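PDB 1RKX: CDP-glucose-4,6-dehydratase from Yersinia pseudotuberculosis, which catalyses the NAD-dependent dehydration of CDP-D-glucose to CDP-4-keto-6-deoxy-D-glucose, as a member of the short-chain dehydrogenase/reductase family. Local coordinates for residues Val46-Leu49 with Phe50-Ala53; Thr52-Val55 with Ala56-Met59. One frame throughout, in Å; residues are numbered along the deposited sequence.

Contact 1: Val46-Leu49 with Phe50-Ala53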
loop_
_atom_site.group_PDB
_atom_site.type_symbol
_atom_site.label_atom_id
_atom_site.label_comp_id
_atom_site.label_asym_id
_atom_site.label_seq_id
_atom_site.Cartn_x
_atom_site.Cartn_y
_atom_site.Cartn_z
ATOM N N VAL C 46 -41.610 -3.920 -15.448
ATOM C CA VAL C 46 -42.549 -4.208 -16.528
ATOM C C VAL C 46 -42.524 -2.988 -17.441
ATOM O O VAL C 46 -42.904 -1.892 -17.031
ATOM C CB VAL C 46 -43.992 -4.424 -16.024
ATOM C CG1 VAL C 46 -44.934 -4.577 -17.217
ATOM C CG2 VAL C 46 -44.057 -5.663 -15.145
ATOM N N PRO C 47 -42.077 -3.162 -18.693
ATOM C CA PRO C 47 -41.614 -4.424 -19.277
ATOM C C PRO C 47 -40.302 -4.929 -18.688
ATOM O O PRO C 47 -39.649 -4.237 -17.905
ATOM C CB PRO C 47 -41.490 -4.087 -20.758
ATOM C CG PRO C 47 -41.069 -2.657 -20.728
ATOM C CD PRO C 47 -41.960 -2.060 -19.666
ATOM N N SER C 48 -39.931 -6.145 -19.074
ATOM C CA SER C 48 -38.705 -6.769 -18.604
ATOM C C SER C 48 -38.126 -7.639 -19.712
ATOM O O SER C 48 -38.856 -8.134 -20.567
ATOM C CB SER C 48 -38.988 -7.649 -17.384
ATOM O OG SER C 48 -39.761 -8.782 -17.748
ATOM N N LEU C 49 -36.811 -7.811 -19.708
ATOM C CA LEU C 49 -36.176 -8.666 -20.704
ATOM C C LEU C 49 -36.744 -10.069 -20.519
ATOM O O LEU C 49 -37.018 -10.781 -21.490
ATOM C CB LEU C 49 -34.663 -8.704 -20.489
ATOM C CG LEU C 49 -33.865 -9.652 -21.390
ATOM C CD1 LEU C 49 -33.906 -9.157 -22.839
ATOM C CD2 LEU C 49 -32.430 -9.725 -20.899
ATOM N N PHE C 50 -36.927 -10.453 -19.260
ATOM C CA PHE C 50 -37.442 -11.778 -18.922
ATOM C C PHE C 50 -38.677 -12.140 -19.743
ATOM O O PHE C 50 -38.729 -13.198 -20.356
ATOM C CB PHE C 50 -37.784 -11.850 -17.428
ATOM C CG PHE C 50 -38.150 -13.231 -16.954
ATOM C CD1 PHE C 50 -37.192 -14.245 -16.926
ATOM C CD2 PHE C 50 -39.449 -13.520 -16.536
ATOM C CE1 PHE C 50 -37.520 -15.534 -16.482
ATOM C CE2 PHE C 50 -39.790 -14.801 -16.091
ATOM C CZ PHE C 50 -38.824 -15.810 -16.063
ATOM N N GLU C 51 -39.664 -11.250 -19.758
ATOM C CA GLU C 51 -40.897 -11.501 -20.495
ATOM C C GLU C 51 -40.798 -11.211 -21.992
ATOM O O GLU C 51 -41.253 -12.013 -22.811
ATOM C CB GLU C 51 -42.045 -10.674 -19.908
ATOM C CG GLU C 51 -42.411 -11.013 -18.466
ATOM C CD GLU C 51 -42.831 -12.461 -18.278
ATOM O OE1 GLU C 51 -43.290 -13.088 -19.252
ATOM O OE2 GLU C 51 -42.719 -12.966 -17.144
ATOM N N THR C 52 -40.207 -10.071 -22.348
ATOM C CA THR C 52 -40.093 -9.697 -23.754
ATOM C C THR C 52 -39.263 -10.678 -24.578
ATOM O O THR C 52 -39.568 -10.926 -25.747
ATOM C CB THR C 52 -39.507 -8.270 -23.917
ATOM O OG1 THR C 52 -38.187 -8.218 -23.356
ATOM C CG2 THR C 52 -40.397 -7.246 -23.217
ATOM N N ALA C 53 -38.238 -11.263 -23.969
ATOM C CA ALA C 53 -37.377 -12.199 -24.679
ATOM C C ALA C 53 -37.654 -13.655 -24.339
ATOM O O ALA C 53 -36.860 -14.529 -24.673
ATOM C CB ALA C 53 -35.905 -11.869 -24.409
#
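Pro-47, which follows a cis peptide bond, sets its ring carbon CB against the methyl of Thr-52, 4.1 Å from Thr-52 CG2. Trp-336 of helix 322-338 touches both residues. Ser-48 comes next and works with side chain and carbonyl at once. Its OG, held between its own N and carbonyl carbon (chi1 68°), accepts from Glu-51 N at 3.2 Å, in a bond close to straight at 163°. This makes Ser-48 the N-cap of the short helix 49-52, in the connection between the second and third strands of the Rossmann-type sheet that binds NAD. Glu-51 also lays its CG methylene 3.5 Å from Ser-48 OG, while its carboxylate turns away to a salt bridge with Arg-54. The Ser-48 carbonyl is gripped twice by one residue: Thr-52 N reaches Ser-48 O head-on at 3.0 Å, and the hydroxyl OG1 of Thr-52 donates to Ser-48 O at 2.9 Å, well tilted from the carbonyl plane. With chi1 at 61°, OG1 lies between the backbone N and carbonyl carbon of Thr-52, turned back towards Ser-48 O, and the bond helps hold that rotation. At Leu-49 the backbone takes over, Leu-49 O receiving Ala-53 N at 2.8 Å. Alongside this bond the CD1 branch of Leu-49 rests 3.7 Å from the methyl CB of Ala-53, and helix 20-31 continues the apolar layer, with Trp-24 against Leu-49 and Leu-27 against Ala-53.

Contact 2: Thr52-Val55 with Ala56-Met59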
loop_
_atom_site.group_PDB
_atom_site.type_symbol
_atom_site.label_atom_id
_atom_site.label_comp_id
_atom_site.label_asym_id
_atom_site.label_seq_id
_atom_site.Cartn_x
_atom_site.Cartn_y
_atom_site.Cartn_z
ATOM N N THR C 52 -40.207 -10.071 -22.348
ATOM C CA THR C 52 -40.093 -9.697 -23.754
ATOM C C THR C 52 -39.263 -10.678 -24.578
ATOM O O THR C 52 -39.568 -10.926 -25.747
ATOM C CB THR C 52 -39.507 -8.270 -23.917
ATOM O OG1 THR C 52 -38.187 -8.218 -23.356
ATOM C CG2 THR C 52 -40.397 -7.246 -23.217
ATOM N N ALA C 53 -38.238 -11.263 -23.969
ATOM C CA ALA C 53 -37.377 -12.199 -24.679
ATOM C C ALA C 53 -37.654 -13.655 -24.339
ATOM O O ALA C 53 -36.860 -14.529 -24.673
ATOM C CB ALA C 53 -35.905 -11.869 -24.409
ATOM N N ARG C 54 -38.779 -13.912 -23.676
ATOM C CA ARG C 54 -39.166 -15.275 -23.301
ATOM C C ARG C 54 -38.028 -16.057 -22.659
ATOM O O ARG C 54 -37.782 -17.214 -23.005
ATOM C CB ARG C 54 -39.670 -16.051 -24.531
ATOM C CG ARG C 54 -40.845 -15.415 -25.267
ATOM C CD ARG C 54 -41.923 -14.949 -24.302
ATOM N NE ARG C 54 -42.180 -15.936 -23.256
ATOM C CZ ARG C 54 -42.685 -15.636 -22.065
ATOM N NH1 ARG C 54 -42.992 -14.379 -21.771
ATOM N NH2 ARG C 54 -42.867 -16.587 -21.159
ATOM N N VAL C 55 -37.339 -15.435 -21.708
ATOM C CA VAL C 55 -36.226 -16.096 -21.040
ATOM C C VAL C 55 -36.578 -17.442 -20.394
ATOM O O VAL C 55 -35.794 -18.385 -20.459
ATOM C CB VAL C 55 -35.604 -15.176 -19.950
ATOM C CG1 VAL C 55 -34.578 -15.941 -19.133
ATOM C CG2 VAL C 55 -34.946 -13.970 -20.600
ATOM N N ALA C 56 -37.755 -17.541 -19.783
ATOM C CA ALA C 56 -38.149 -18.776 -19.100
ATOM C C ALA C 56 -38.470 -19.984 -19.977
ATOM O O ALA C 56 -38.236 -21.123 -19.580
ATOM C CB ALA C 56 -39.338 -18.499 -18.191
ATOM N N ASP C 57 -39.002 -19.733 -21.165
ATOM C CA ASP C 57 -39.417 -20.814 -22.057
ATOM C C ASP C 57 -38.398 -21.899 -22.368
ATOM O O ASP C 57 -38.776 -23.056 -22.553
ATOM C CB ASP C 57 -39.973 -20.217 -23.349
ATOM C CG ASP C 57 -41.141 -19.291 -23.090
ATOM O OD1 ASP C 57 -41.564 -19.187 -21.916
ATOM O OD2 ASP C 57 -41.638 -18.662 -24.044
ATOM N N GLY C 58 -37.117 -21.550 -22.411
ATOM C CA GLY C 58 -36.110 -22.557 -22.712
ATOM C C GLY C 58 -35.302 -23.032 -21.518
ATOM O O GLY C 58 -34.193 -23.549 -21.679
ATOM N N MET C 59 -35.852 -22.882 -20.316
ATOM C CA MET C 59 -35.133 -23.286 -19.111
ATOM C C MET C 59 -36.090 -23.574 -17.960
ATOM O O MET C 59 -37.300 -23.417 -18.096
ATOM C CB MET C 59 -34.189 -22.155 -18.684
ATOM C CG MET C 59 -34.941 -20.902 -18.230
ATOM S SD MET C 59 -33.887 -19.489 -17.795
ATOM C CE MET C 59 -33.156 -20.077 -16.248
HETATM O O HOH W 1 -36.088 -19.248 -23.670
#
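Val-55 and Met-59 form the packed side, with their side chains running alongside one another. The thioether of Met-59 meets one branch of the valine, SD to Val-55 CG1 3.9 Å, and also lies 3.5 Å from Val-55 O. Ser-26 of helix 20-31 touches both side chains, and Val-55 is buried. Arg-54, with positive phi, is the C-prime residue of a Schellman motif that ends helix 49-52, and from there the chain makes another tight turn towards strand 60-63. The other part of the contact is polar and lies at the surface, where Asp-57 is exposed. This aspartate is clasped side-on: Arg-54 NE donates to Asp-57 OD2 at 2.9 Å, almost straight at 172°, and Arg-54 NH2 donates to Asp-57 OD1 at 3.0 Å. Both oxygens lie near the guanidinium plane, but the carboxylate is twisted 41° from it, and NE meets OD2 from above the carboxylate plane. Bends at chi2 and chi3 turn the arginine's NE and NH2 edge towards the aspartate, while NH1 of Arg-54 forms a salt bridge with Glu-51. The backbone bonds across this turn are weaker: Asp-57 N makes a weak bond of 3.3 Å to Arg-54 O, and a water that donates to Arg-54 O accepts weakly from Gly-58 N.

In the fold
Strand 35-40 leads into the loop that reaches contact 1, which closes the first turn of helix 49-52. Contact 2 begins where contact 1 ends, the two sharing Thr-52 and Ala-53, and closes the next turn before strand 60-63, an outermost strand of the parallel sheet; the contacts thus follow in series and neither encloses the other. They are joined by the probable hydrogen bond from Val-55 N to Phe-50 O, and by the Phe-50 ring, whose CZ packs on Ala-56 CB. That ring also meets His-17 and lies near Thr-18 of the NAD site. Helix 20-31 lies against both contacts, whereas helix 322-338 joins at Pro-47, Leu-49 and Thr-52.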